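Local coordinates for protein cytosolic ACYL coenzyme A thioester hydrolase (Mus musculus, PDB 2V1O) that hydrolyses fatty acyl-CoAs, preferentially palmitoyl-CoA, to free fatty acids and coenzyme A, and is present here as its N-terminal hotdog domain, at residues I74-H80 / E121-Y127; A48-E54 / T105-L111; A14-H18 / P61-G65. All blocks are in the same frame, centred on the assembly; numbering follows the deposited sequence.

Contact 1 of 3, residues I74-H80 / E121-Y127; sequences ITYTSKH and EVPPIVY. With COA (coenzyme A), chain G.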
# COMPACT_ATOMS: atom_id res chain seq x y z
N ILE A 74 -18.78 -16.93 14.22
CA ILE A 74 -20.02 -16.26 14.62
C ILE A 74 -20.55 -17.01 15.84
O ILE A 74 -20.84 -18.20 15.77
CB ILE A 74 -21.09 -16.24 13.50
CG1 ILE A 74 -20.60 -15.44 12.29
CG2 ILE A 74 -22.43 -15.68 14.05
CD1 ILE A 74 -21.43 -15.65 11.01
N THR A 75 -20.68 -16.29 16.95
CA THR A 75 -21.03 -16.90 18.23
C THR A 75 -22.44 -16.55 18.68
O THR A 75 -23.00 -17.21 19.56
CB THR A 75 -20.00 -16.52 19.30
OG1 THR A 75 -19.82 -15.09 19.31
CG2 THR A 75 -18.66 -17.18 18.98
N TYR A 76 -23.02 -15.52 18.07
CA TYR A 76 -24.41 -15.14 18.35
C TYR A 76 -25.00 -14.31 17.21
O TYR A 76 -24.28 -13.59 16.51
CB TYR A 76 -24.52 -14.35 19.67
CG TYR A 76 -25.94 -14.11 20.12
CD1 TYR A 76 -26.71 -15.15 20.64
CD2 TYR A 76 -26.54 -12.86 19.98
CE1 TYR A 76 -28.02 -14.95 21.03
CE2 TYR A 76 -27.85 -12.65 20.36
CZ TYR A 76 -28.58 -13.69 20.89
OH TYR A 76 -29.88 -13.50 21.27
N THR A 77 -26.32 -14.44 17.02
CA THR A 77 -27.06 -13.51 16.18
C THR A 77 -28.32 -13.03 16.90
O THR A 77 -29.04 -13.82 17.53
CB THR A 77 -27.44 -14.10 14.79
OG1 THR A 77 -28.31 -15.23 14.95
CG2 THR A 77 -26.19 -14.50 13.98
N SER A 78 -28.57 -11.72 16.83
CA SER A 78 -29.81 -11.13 17.30
C SER A 78 -30.67 -10.86 16.06
O SER A 78 -30.34 -11.34 14.97
CB SER A 78 -29.54 -9.84 18.08
OG SER A 78 -29.02 -8.82 17.23
N LYS A 79 -31.76 -10.11 16.22
CA LYS A 79 -32.64 -9.84 15.08
C LYS A 79 -31.91 -9.12 13.94
O LYS A 79 -32.11 -9.46 12.77
CB LYS A 79 -33.89 -9.06 15.50
CG LYS A 79 -34.91 -8.92 14.37
CD LYS A 79 -36.27 -8.41 14.83
CE LYS A 79 -37.18 -8.20 13.63
NZ LYS A 79 -38.57 -7.81 14.04
N HIS A 80 -31.07 -8.14 14.30
CA HIS A 80 -30.39 -7.29 13.32
C HIS A 80 -28.88 -7.16 13.53
O HIS A 80 -28.26 -6.23 13.00
CB HIS A 80 -31.00 -5.89 13.31
CG HIS A 80 -32.49 -5.87 13.17
ND1 HIS A 80 -33.13 -6.07 11.96
CD2 HIS A 80 -33.47 -5.68 14.08
CE1 HIS A 80 -34.43 -5.99 12.14
NE2 HIS A 80 -34.67 -5.76 13.42
N GLU A 121 -32.63 -7.83 8.64
CA GLU A 121 -32.73 -8.96 9.55
C GLU A 121 -31.62 -9.97 9.27
O GLU A 121 -31.31 -10.28 8.11
CB GLU A 121 -34.11 -9.62 9.44
CG GLU A 121 -35.24 -8.75 10.00
CD GLU A 121 -36.63 -9.35 9.84
OE1 GLU A 121 -36.76 -10.46 9.25
OE2 GLU A 121 -37.60 -8.71 10.29
N VAL A 122 -31.01 -10.46 10.34
CA VAL A 122 -29.92 -11.43 10.27
C VAL A 122 -30.51 -12.85 10.32
O VAL A 122 -31.36 -13.13 11.16
CB VAL A 122 -28.94 -11.24 11.45
CG1 VAL A 122 -27.91 -12.36 11.50
CG2 VAL A 122 -28.22 -9.89 11.34
N PRO A 123 -30.08 -13.75 9.40
CA PRO A 123 -30.51 -15.15 9.52
C PRO A 123 -30.04 -15.78 10.84
O PRO A 123 -28.94 -15.51 11.29
CB PRO A 123 -29.82 -15.84 8.33
CG PRO A 123 -29.40 -14.75 7.41
CD PRO A 123 -29.21 -13.52 8.23
N PRO A 124 -30.90 -16.58 11.50
CA PRO A 124 -30.42 -17.29 12.69
C PRO A 124 -29.27 -18.27 12.38
O PRO A 124 -29.23 -18.85 11.30
CB PRO A 124 -31.66 -18.05 13.17
CG PRO A 124 -32.81 -17.24 12.64
CD PRO A 124 -32.34 -16.80 11.27
N ILE A 125 -28.33 -18.41 13.32
CA ILE A 125 -27.29 -19.44 13.23
C ILE A 125 -27.70 -20.72 13.93
O ILE A 125 -28.59 -20.72 14.78
CB ILE A 125 -25.92 -18.98 13.80
CG1 ILE A 125 -26.05 -18.46 15.24
CG2 ILE A 125 -25.27 -17.97 12.87
CD1 ILE A 125 -24.73 -18.46 16.02
N VAL A 126 -27.04 -21.82 13.58
CA VAL A 126 -27.24 -23.07 14.32
C VAL A 126 -26.30 -23.10 15.53
O VAL A 126 -25.13 -22.72 15.43
CB VAL A 126 -27.12 -24.34 13.40
CG1 VAL A 126 -25.68 -24.59 12.95
CG2 VAL A 126 -27.68 -25.57 14.11
N TYR A 127 -26.85 -23.49 16.68
CA TYR A 127 -26.05 -23.75 17.88
C TYR A 127 -25.98 -25.25 18.10
O TYR A 127 -26.97 -25.95 17.89
CB TYR A 127 -26.67 -23.06 19.11
CG TYR A 127 -26.80 -21.56 18.95
CD1 TYR A 127 -25.74 -20.72 19.30
CD2 TYR A 127 -27.97 -20.99 18.46
CE1 TYR A 127 -25.85 -19.34 19.16
CE2 TYR A 127 -28.09 -19.61 18.31
CZ TYR A 127 -27.02 -18.79 18.66
OH TYR A 127 -27.12 -17.42 18.52
N1A COA G . -23.11 -2.27 18.95
C2A COA G . -23.86 -3.42 18.79
N3A COA G . -25.08 -3.35 18.17
C4A COA G . -25.54 -2.16 17.71
C5A COA G . -24.80 -0.99 17.85
C6A COA G . -23.57 -1.05 18.48
N6A COA G . -22.84 0.04 18.66
N7A COA G . -25.51 0.03 17.30
C8A COA G . -26.67 -0.48 16.82
N9A COA G . -26.69 -1.82 17.07
C1B COA G . -27.66 -2.81 16.60
C2B COA G . -28.96 -2.75 17.40
O2B COA G . -28.83 -3.41 18.63
C3B COA G . -29.93 -3.39 16.42
O3B COA G . -29.92 -4.80 16.50
P3B COA G . -31.11 -5.61 17.22
O7A COA G . -31.03 -5.31 18.68
O8A COA G . -32.43 -5.13 16.66
O9A COA G . -30.91 -7.09 16.97
C4B COA G . -29.36 -3.00 15.05
O4B COA G . -28.03 -2.55 15.27
C5B COA G . -30.17 -1.92 14.35
O5B COA G . -30.45 -0.85 15.23
P1A COA G . -31.12 0.48 14.63
O1A COA G . -32.17 0.09 13.62
O2A COA G . -31.65 1.30 15.78
O3A COA G . -29.95 1.28 13.87
P2A COA G . -28.99 2.37 14.54
O4A COA G . -28.65 2.04 15.97
O5A COA G . -29.54 3.77 14.38
O6A COA G . -27.69 2.25 13.61
CBP COA G . -25.67 1.27 12.76
CCP COA G . -26.85 1.11 13.71
CDP COA G . -24.62 0.20 13.09
CEP COA G . -26.19 1.03 11.34
CAP COA G . -25.09 2.69 12.92
OAP COA G . -24.68 2.92 14.25
C9P COA G . -23.95 2.97 11.98
O9P COA G . -24.21 3.22 10.63
N8P COA G . -22.72 2.97 12.50
C7P COA G . -21.53 3.03 11.67
C6P COA G . -21.19 1.68 11.05
C5P COA G . -19.92 1.81 10.24
O5P COA G . -19.95 2.43 9.16
N4P COA G . -18.83 1.23 10.74
C3P COA G . -17.47 1.62 10.37
C2P COA G . -17.11 3.08 10.75
S1P COA G . -15.45 3.39 10.11
O HOH W 1 -29.53 -16.35 18.29
O HOH W 2 -29.71 -17.60 15.85
O HOH W 3 -33.60 -11.69 12.29

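Contact 2 of 3, residues A48-E54 / T105-L111; sequences AALARVE and TLWYVPL. With COA (coenzyme A), chain G.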
# COMPACT_ATOMS: atom_id res chain seq x y z
N ALA A 48 -22.04 -6.30 5.85
CA ALA A 48 -21.99 -6.12 7.29
C ALA A 48 -21.08 -4.95 7.65
O ALA A 48 -19.95 -4.88 7.17
CB ALA A 48 -21.49 -7.40 7.95
N ALA A 49 -21.58 -4.03 8.47
CA ALA A 49 -20.81 -2.88 8.97
C ALA A 49 -20.40 -3.09 10.43
O ALA A 49 -21.21 -3.54 11.24
CB ALA A 49 -21.62 -1.60 8.84
N LEU A 50 -19.16 -2.74 10.78
CA LEU A 50 -18.72 -2.85 12.18
C LEU A 50 -19.45 -1.85 13.06
O LEU A 50 -19.34 -0.64 12.86
CB LEU A 50 -17.20 -2.67 12.32
CG LEU A 50 -16.65 -2.81 13.75
CD1 LEU A 50 -16.79 -4.24 14.25
CD2 LEU A 50 -15.21 -2.37 13.84
N ALA A 51 -20.19 -2.37 14.04
CA ALA A 51 -20.89 -1.52 15.00
C ALA A 51 -20.13 -1.34 16.32
O ALA A 51 -20.19 -0.28 16.94
CB ALA A 51 -22.31 -2.05 15.26
N ARG A 52 -19.41 -2.38 16.76
CA ARG A 52 -18.81 -2.36 18.09
C ARG A 52 -17.62 -3.30 18.18
O ARG A 52 -17.62 -4.39 17.61
CB ARG A 52 -19.87 -2.79 19.12
CG ARG A 52 -19.46 -2.74 20.59
CD ARG A 52 -20.69 -3.13 21.42
NE ARG A 52 -20.47 -3.28 22.85
CZ ARG A 52 -20.74 -2.34 23.76
NH1 ARG A 52 -21.18 -1.14 23.38
NH2 ARG A 52 -20.55 -2.59 25.05
N VAL A 53 -16.60 -2.84 18.90
CA VAL A 53 -15.48 -3.68 19.31
C VAL A 53 -15.52 -3.78 20.83
O VAL A 53 -15.53 -2.76 21.53
CB VAL A 53 -14.13 -3.08 18.87
CG1 VAL A 53 -12.97 -3.98 19.32
CG2 VAL A 53 -14.11 -2.88 17.36
N GLU A 54 -15.59 -5.00 21.34
CA GLU A 54 -15.54 -5.20 22.79
C GLU A 54 -14.12 -4.95 23.29
O GLU A 54 -13.17 -4.94 22.51
CB GLU A 54 -15.99 -6.62 23.16
CG GLU A 54 -17.45 -6.94 22.81
CD GLU A 54 -18.47 -6.10 23.59
OE1 GLU A 54 -18.15 -5.63 24.70
OE2 GLU A 54 -19.59 -5.93 23.08
N THR A 105 -13.89 -9.59 20.38
CA THR A 105 -15.27 -9.82 20.00
C THR A 105 -15.79 -8.56 19.31
O THR A 105 -15.56 -7.44 19.76
CB THR A 105 -16.14 -10.20 21.21
OG1 THR A 105 -15.68 -11.44 21.76
CG2 THR A 105 -17.62 -10.35 20.82
N LEU A 106 -16.49 -8.78 18.20
CA LEU A 106 -16.99 -7.69 17.37
C LEU A 106 -18.48 -7.87 17.11
O LEU A 106 -18.96 -9.00 17.03
CB LEU A 106 -16.27 -7.69 16.02
CG LEU A 106 -14.75 -7.87 15.96
CD1 LEU A 106 -14.32 -8.23 14.53
CD2 LEU A 106 -14.04 -6.62 16.42
N TRP A 107 -19.17 -6.75 16.93
CA TRP A 107 -20.57 -6.76 16.52
C TRP A 107 -20.72 -6.06 15.19
O TRP A 107 -20.20 -4.96 14.99
CB TRP A 107 -21.45 -6.07 17.57
CG TRP A 107 -21.50 -6.82 18.86
CD1 TRP A 107 -20.61 -6.73 19.89
CD2 TRP A 107 -22.51 -7.76 19.27
NE1 TRP A 107 -20.99 -7.57 20.92
CE2 TRP A 107 -22.15 -8.21 20.56
CE3 TRP A 107 -23.67 -8.28 18.66
CZ2 TRP A 107 -22.92 -9.15 21.27
CZ3 TRP A 107 -24.43 -9.21 19.37
CH2 TRP A 107 -24.05 -9.64 20.66
N TYR A 108 -21.43 -6.73 14.28
CA TYR A 108 -21.73 -6.23 12.95
C TYR A 108 -23.24 -6.10 12.76
O TYR A 108 -24.01 -6.83 13.36
CB TYR A 108 -21.17 -7.17 11.89
CG TYR A 108 -19.67 -7.12 11.79
CD1 TYR A 108 -19.04 -6.27 10.88
CD2 TYR A 108 -18.87 -7.91 12.62
CE1 TYR A 108 -17.66 -6.19 10.79
CE2 TYR A 108 -17.46 -7.85 12.54
CZ TYR A 108 -16.87 -6.98 11.62
OH TYR A 108 -15.50 -6.90 11.52
N VAL A 109 -23.62 -5.18 11.89
CA VAL A 109 -25.01 -4.97 11.51
C VAL A 109 -25.07 -4.96 9.97
O VAL A 109 -24.32 -4.22 9.33
CB VAL A 109 -25.55 -3.64 12.10
CG1 VAL A 109 -26.98 -3.37 11.63
CG2 VAL A 109 -25.48 -3.65 13.65
N PRO A 110 -25.96 -5.78 9.37
CA PRO A 110 -26.04 -5.77 7.91
C PRO A 110 -26.79 -4.56 7.37
O PRO A 110 -27.90 -4.24 7.83
CB PRO A 110 -26.81 -7.06 7.58
CG PRO A 110 -27.64 -7.32 8.80
CD PRO A 110 -26.89 -6.75 9.98
N LEU A 111 -26.18 -3.89 6.40
CA LEU A 111 -26.80 -2.75 5.73
C LEU A 111 -27.02 -3.06 4.26
O LEU A 111 -26.11 -3.54 3.58
CB LEU A 111 -25.92 -1.50 5.87
CG LEU A 111 -25.58 -1.05 7.30
CD1 LEU A 111 -24.70 0.19 7.27
CD2 LEU A 111 -26.85 -0.79 8.11
N1A COA G . -23.11 -2.27 18.95
C2A COA G . -23.86 -3.42 18.79
N3A COA G . -25.08 -3.35 18.17
C4A COA G . -25.54 -2.16 17.71
C5A COA G . -24.80 -0.99 17.85
C6A COA G . -23.57 -1.05 18.48
N6A COA G . -22.84 0.04 18.66
N7A COA G . -25.51 0.03 17.30
C8A COA G . -26.67 -0.48 16.82
N9A COA G . -26.69 -1.82 17.07
C1B COA G . -27.66 -2.81 16.60
C2B COA G . -28.96 -2.75 17.40
O2B COA G . -28.83 -3.41 18.63
C3B COA G . -29.93 -3.39 16.42
O3B COA G . -29.92 -4.80 16.50
P3B COA G . -31.11 -5.61 17.22
O7A COA G . -31.03 -5.31 18.68
O8A COA G . -32.43 -5.13 16.66
O9A COA G . -30.91 -7.09 16.97
C4B COA G . -29.36 -3.00 15.05
O4B COA G . -28.03 -2.55 15.27
C5B COA G . -30.17 -1.92 14.35
O5B COA G . -30.45 -0.85 15.23
P1A COA G . -31.12 0.48 14.63
O1A COA G . -32.17 0.09 13.62
O2A COA G . -31.65 1.30 15.78
O3A COA G . -29.95 1.28 13.87
P2A COA G . -28.99 2.37 14.54
O4A COA G . -28.65 2.04 15.97
O5A COA G . -29.54 3.77 14.38
O6A COA G . -27.69 2.25 13.61
CBP COA G . -25.67 1.27 12.76
CCP COA G . -26.85 1.11 13.71
CDP COA G . -24.62 0.20 13.09
CEP COA G . -26.19 1.03 11.34
CAP COA G . -25.09 2.69 12.92
OAP COA G . -24.68 2.92 14.25
C9P COA G . -23.95 2.97 11.98
O9P COA G . -24.21 3.22 10.63
N8P COA G . -22.72 2.97 12.50
C7P COA G . -21.53 3.03 11.67
C6P COA G . -21.19 1.68 11.05
C5P COA G . -19.92 1.81 10.24
O5P COA G . -19.95 2.43 9.16
N4P COA G . -18.83 1.23 10.74
C3P COA G . -17.47 1.62 10.37
C2P COA G . -17.11 3.08 10.75
S1P COA G . -15.45 3.39 10.11

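Contact 3 of 3, residues A14-H18 / P61-G65; sequences AGNVH and PMCIG. With COA (coenzyme A), chain J.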
# COMPACT_ATOMS: atom_id res chain seq x y z
N ALA A 14 11.41 -0.87 16.66
CA ALA A 14 12.01 -1.99 17.39
C ALA A 14 11.76 -3.36 16.74
O ALA A 14 12.29 -4.37 17.19
CB ALA A 14 11.52 -1.98 18.84
N GLY A 15 10.95 -3.38 15.67
CA GLY A 15 10.62 -4.62 14.96
C GLY A 15 9.36 -5.32 15.44
O GLY A 15 9.03 -6.42 14.99
N ASN A 16 8.65 -4.68 16.37
CA ASN A 16 7.42 -5.23 16.92
C ASN A 16 6.19 -4.66 16.23
O ASN A 16 6.10 -3.46 15.98
CB ASN A 16 7.35 -5.02 18.44
CG ASN A 16 8.39 -5.83 19.20
OD1 ASN A 16 9.36 -5.28 19.73
ND2 ASN A 16 8.21 -7.14 19.24
N VAL A 17 5.25 -5.55 15.92
CA VAL A 17 4.07 -5.21 15.13
C VAL A 17 3.17 -4.23 15.88
O VAL A 17 2.98 -4.37 17.08
CB VAL A 17 3.28 -6.49 14.75
CG1 VAL A 17 1.95 -6.14 14.09
CG2 VAL A 17 4.13 -7.40 13.85
N HIS A 18 2.67 -3.21 15.18
CA HIS A 18 1.71 -2.24 15.74
C HIS A 18 0.38 -2.89 16.06
O HIS A 18 -0.13 -3.69 15.28
CB HIS A 18 1.45 -1.11 14.73
CG HIS A 18 2.63 -0.24 14.48
ND1 HIS A 18 3.15 0.61 15.43
CD2 HIS A 18 3.38 -0.05 13.36
CE1 HIS A 18 4.17 1.28 14.92
NE2 HIS A 18 4.33 0.90 13.67
N PRO A 61 3.83 -9.61 22.15
CA PRO A 61 4.22 -8.93 20.92
C PRO A 61 4.32 -9.89 19.74
O PRO A 61 4.41 -11.12 19.93
CB PRO A 61 5.59 -8.35 21.27
CG PRO A 61 6.13 -9.26 22.30
CD PRO A 61 4.95 -9.67 23.11
N MET A 62 4.28 -9.33 18.55
CA MET A 62 4.55 -10.06 17.33
C MET A 62 5.69 -9.33 16.64
O MET A 62 5.86 -8.12 16.82
CB MET A 62 3.31 -10.08 16.44
CG MET A 62 3.32 -11.14 15.35
SD MET A 62 1.74 -11.18 14.49
CE MET A 62 0.59 -11.37 15.84
N CYS A 63 6.47 -10.06 15.86
CA CYS A 63 7.66 -9.50 15.24
C CYS A 63 7.59 -9.59 13.73
O CYS A 63 6.87 -10.44 13.19
CB CYS A 63 8.92 -10.23 15.73
SG CYS A 63 9.17 -10.11 17.50
N ILE A 64 8.33 -8.72 13.06
CA ILE A 64 8.54 -8.83 11.63
C ILE A 64 8.99 -10.26 11.32
O ILE A 64 9.87 -10.81 12.00
CB ILE A 64 9.64 -7.84 11.13
CG1 ILE A 64 9.17 -6.39 11.29
CG2 ILE A 64 10.00 -8.10 9.67
CD1 ILE A 64 10.33 -5.37 11.29
N GLY A 65 8.35 -10.86 10.32
CA GLY A 65 8.74 -12.17 9.84
C GLY A 65 7.95 -13.30 10.47
O GLY A 65 7.99 -14.43 9.98
N1A COA J . -4.33 -3.21 29.81
C2A COA J . -3.92 -2.09 30.52
N3A COA J . -2.76 -2.14 31.27
C4A COA J . -2.02 -3.28 31.32
C5A COA J . -2.41 -4.42 30.61
C6A COA J . -3.57 -4.38 29.85
N6A COA J . -3.92 -5.42 29.08
N7A COA J . -1.49 -5.40 30.84
C8A COA J . -0.54 -4.91 31.67
N9A COA J . -0.86 -3.60 31.98
C1B COA J . 0.01 -2.63 32.67
C2B COA J . 0.15 -2.95 34.15
O2B COA J . -0.97 -2.51 34.89
C3B COA J . 1.42 -2.19 34.47
O3B COA J . 1.17 -0.83 34.72
P3B COA J . 1.12 -0.26 36.23
O7A COA J . -0.14 -0.80 36.87
O8A COA J . 2.32 -0.77 36.97
O9A COA J . 1.12 1.24 36.19
C4B COA J . 2.24 -2.29 33.19
O4B COA J . 1.33 -2.70 32.19
C5B COA J . 3.38 -3.30 33.31
O5B COA J . 2.86 -4.51 33.81
P1A COA J . 3.80 -5.81 33.95
O1A COA J . 5.16 -5.38 34.41
O2A COA J . 3.12 -6.78 34.88
O3A COA J . 3.88 -6.42 32.46
P2A COA J . 2.91 -7.56 31.89
O4A COA J . 1.51 -7.45 32.45
O5A COA J . 3.50 -8.93 32.13
O6A COA J . 2.91 -7.25 30.31
CBP COA J . 2.63 -5.93 28.32
CCP COA J . 2.31 -6.07 29.81
CDP COA J . 1.74 -4.83 27.72
CEP COA J . 4.08 -5.50 28.20
CAP COA J . 2.40 -7.28 27.62
OAP COA J . 1.08 -7.76 27.81
C9P COA J . 2.67 -7.21 26.14
O9P COA J . 3.99 -7.20 25.69
N8P COA J . 1.63 -7.16 25.32
C7P COA J . 1.81 -6.99 23.89
C6P COA J . 1.99 -5.51 23.55
C5P COA J . 2.09 -5.34 22.06
O5P COA J . 3.11 -5.74 21.46
N4P COA J . 1.04 -4.77 21.46
C3P COA J . 0.73 -4.94 20.05
C2P COA J . 0.41 -6.40 19.69
S1P COA J . 0.17 -6.55 17.91
O HOH W 4 3.95 -6.39 18.93

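Contact 1 of 3, residues I74-H80 / E121-Y127
The end of a hotdog-sheet strand and the turn after it, residues 74-80, meet the extended loop 121-127 beside the 3'-phosphate of coenzyme A. One direct backbone bond joins the two segments near the ligand. Val122 N donates to Lys79 O at 2.8 Å, nearly straight at 171°. Water 3 also donates to Lys79 O and reaches Val122 O, so it spans the same pair of residues. The side chains of Lys79 and Glu121 run alongside each other and point the same way. Their salt bridge is long, 4.0 Å from Lys79 NZ to Glu121 OE2. The His80 ring comes obliquely against Glu121 CG, with CE1 as the touching atom. Farther along, Thr77 holds OG1 between its backbone N and carbonyl carbon (chi1 63°). Water 2 links this hydroxyl to Ile125 N. The same rotation lays Thr77 CG2 against Val122 CG1 at 3.7 Å and against Ile125 CG2. Ile125 CG2 also meets Ile74 CG2 at 3.8 Å, which extends the apolar patch. At the far end the Tyr127 hydroxyl lies beside Tyr76 CD1. It accepts a weak bond from Thr77 N at 3.4 Å, and water 1 joins it to Thr77 O. Thr75 O sits at the edge of the Tyr127 ring. The turn also serves the ligand: Ser78 OG and His80 N, the latter at 2.9 Å, both donate to phosphate oxygen O9A. Thr75 and Tyr76 form a classic beta bulge opposite Glu83 of strand 82-91. His37 of helix 19-38 packs on Ile74, Thr77, Val122 and Ile125, while helix 130-146 touches Tyr76, Ser78 and Tyr127.

Contact 2 of 3, residues A48-E54 / T105-L111
Leu50 turns CG away from its backbone N (chi1 -178°), while Tyr108 swings its ring to the side of its own N (chi1 -72°). These torsions bring Leu50 CD1 over one face of the Tyr108 ring, a CH-pi contact 4.1 Å from the centroid. Arg52 and Trp107 lie side by side on the other face of the sheet, with Arg52 CD near Trp107 CD1. Glu54 bends back so that OE2 accepts a hydrogen bond from Arg52 NE at 2.8 Å, part of a salt bridge. OE2 lies in the guanidinium plane, while NE comes from above the carboxylate plane. Trp107 NE1 adds a weak bond to the same oxygen. The two strands are antiparallel neighbours in the hotdog sheet, and a classic beta bulge interrupts their pairing. Ala51 N and Arg52 N both donate to Trp107 O, at 2.8 Å and 3.2 Å. Ala49 and Val109 form a hydrogen-bonded pair before the bulge, with Ala49 N to Val109 O at 2.9 Å. Coenzyme A lies on the face carrying Ala49, Arg52, Trp107 and Val109. Its N4P donates to Leu50 O at 2.9 Å, and its adenine N1A approaches Arg52 CB. Asp57 of a second subunit forms a salt bridge with Arg52, and a strand of that subunit continues the sheet past Arg52 and Val53. Helix 19-38 covers Ala48, Leu50 and Tyr108, with Glu27 bonded to the Tyr108 hydroxyl; helix 130-146 packs against Arg52, Glu54 and Trp107.

Contact 3 of 3, residues A14-H18 / P61-G65
Two loops of the hotdog domain, 14-18 and 61-65, meet through a single backbone bridge between Asn16 and Cys63. Two backbone hydrogen bonds hold it. Val17 N donates to Met62 O at 2.8 Å and 170°, and Ile64 N donates to Gly15 O at 3.1 Å. Both acceptors also receive a CA-H...O contact, from Asn16 CA and Cys63 CA respectively. Met62 N donates to water 4 at 3.0 Å. This water lies between the loops and the ligand. It is within donating distance of Val17 O and of coenzyme A O5P, although more acceptors surround it than it has protons. Other backbone donors turn to neighbours: Cys63 N to Glu66, and Ala14 N and Asn16 N to the side-chain oxygen of the active-site residue Asn12. These last two bonds hold Asn12 OD1 beside the 14-18 loop. The Asn16 side chain lies alongside Pro61, with ND2 3.5 Å from Pro61 CB. Val17 and Met62 also pack on Ile22 of helix 19-38. Between these two residues the apolar touch is made by Val17 CG2 and Met62 CB, 3.8 Å apart.

In the fold
All three contacts belong to one hotdog domain. Contacts 1 and 2 are neighbours, with centres 13 Å apart. They share the antiparallel sheet and one coenzyme A, and they touch where His80 and Val122 pack on Pro110. Contact 3 lies at the other end of the domain, its centre about 27 Å from that of contact 2 and 36 Å from that of contact 1. Along the chain, contact 3 closes before contact 1 opens, while the segments of contact 2 alternate with those of both others. Contact 3 meets a different coenzyme A, which is also bound by another subunit. Each chain thus contributes to two ligand sites, consistent with sites built between subunits of the hexamer.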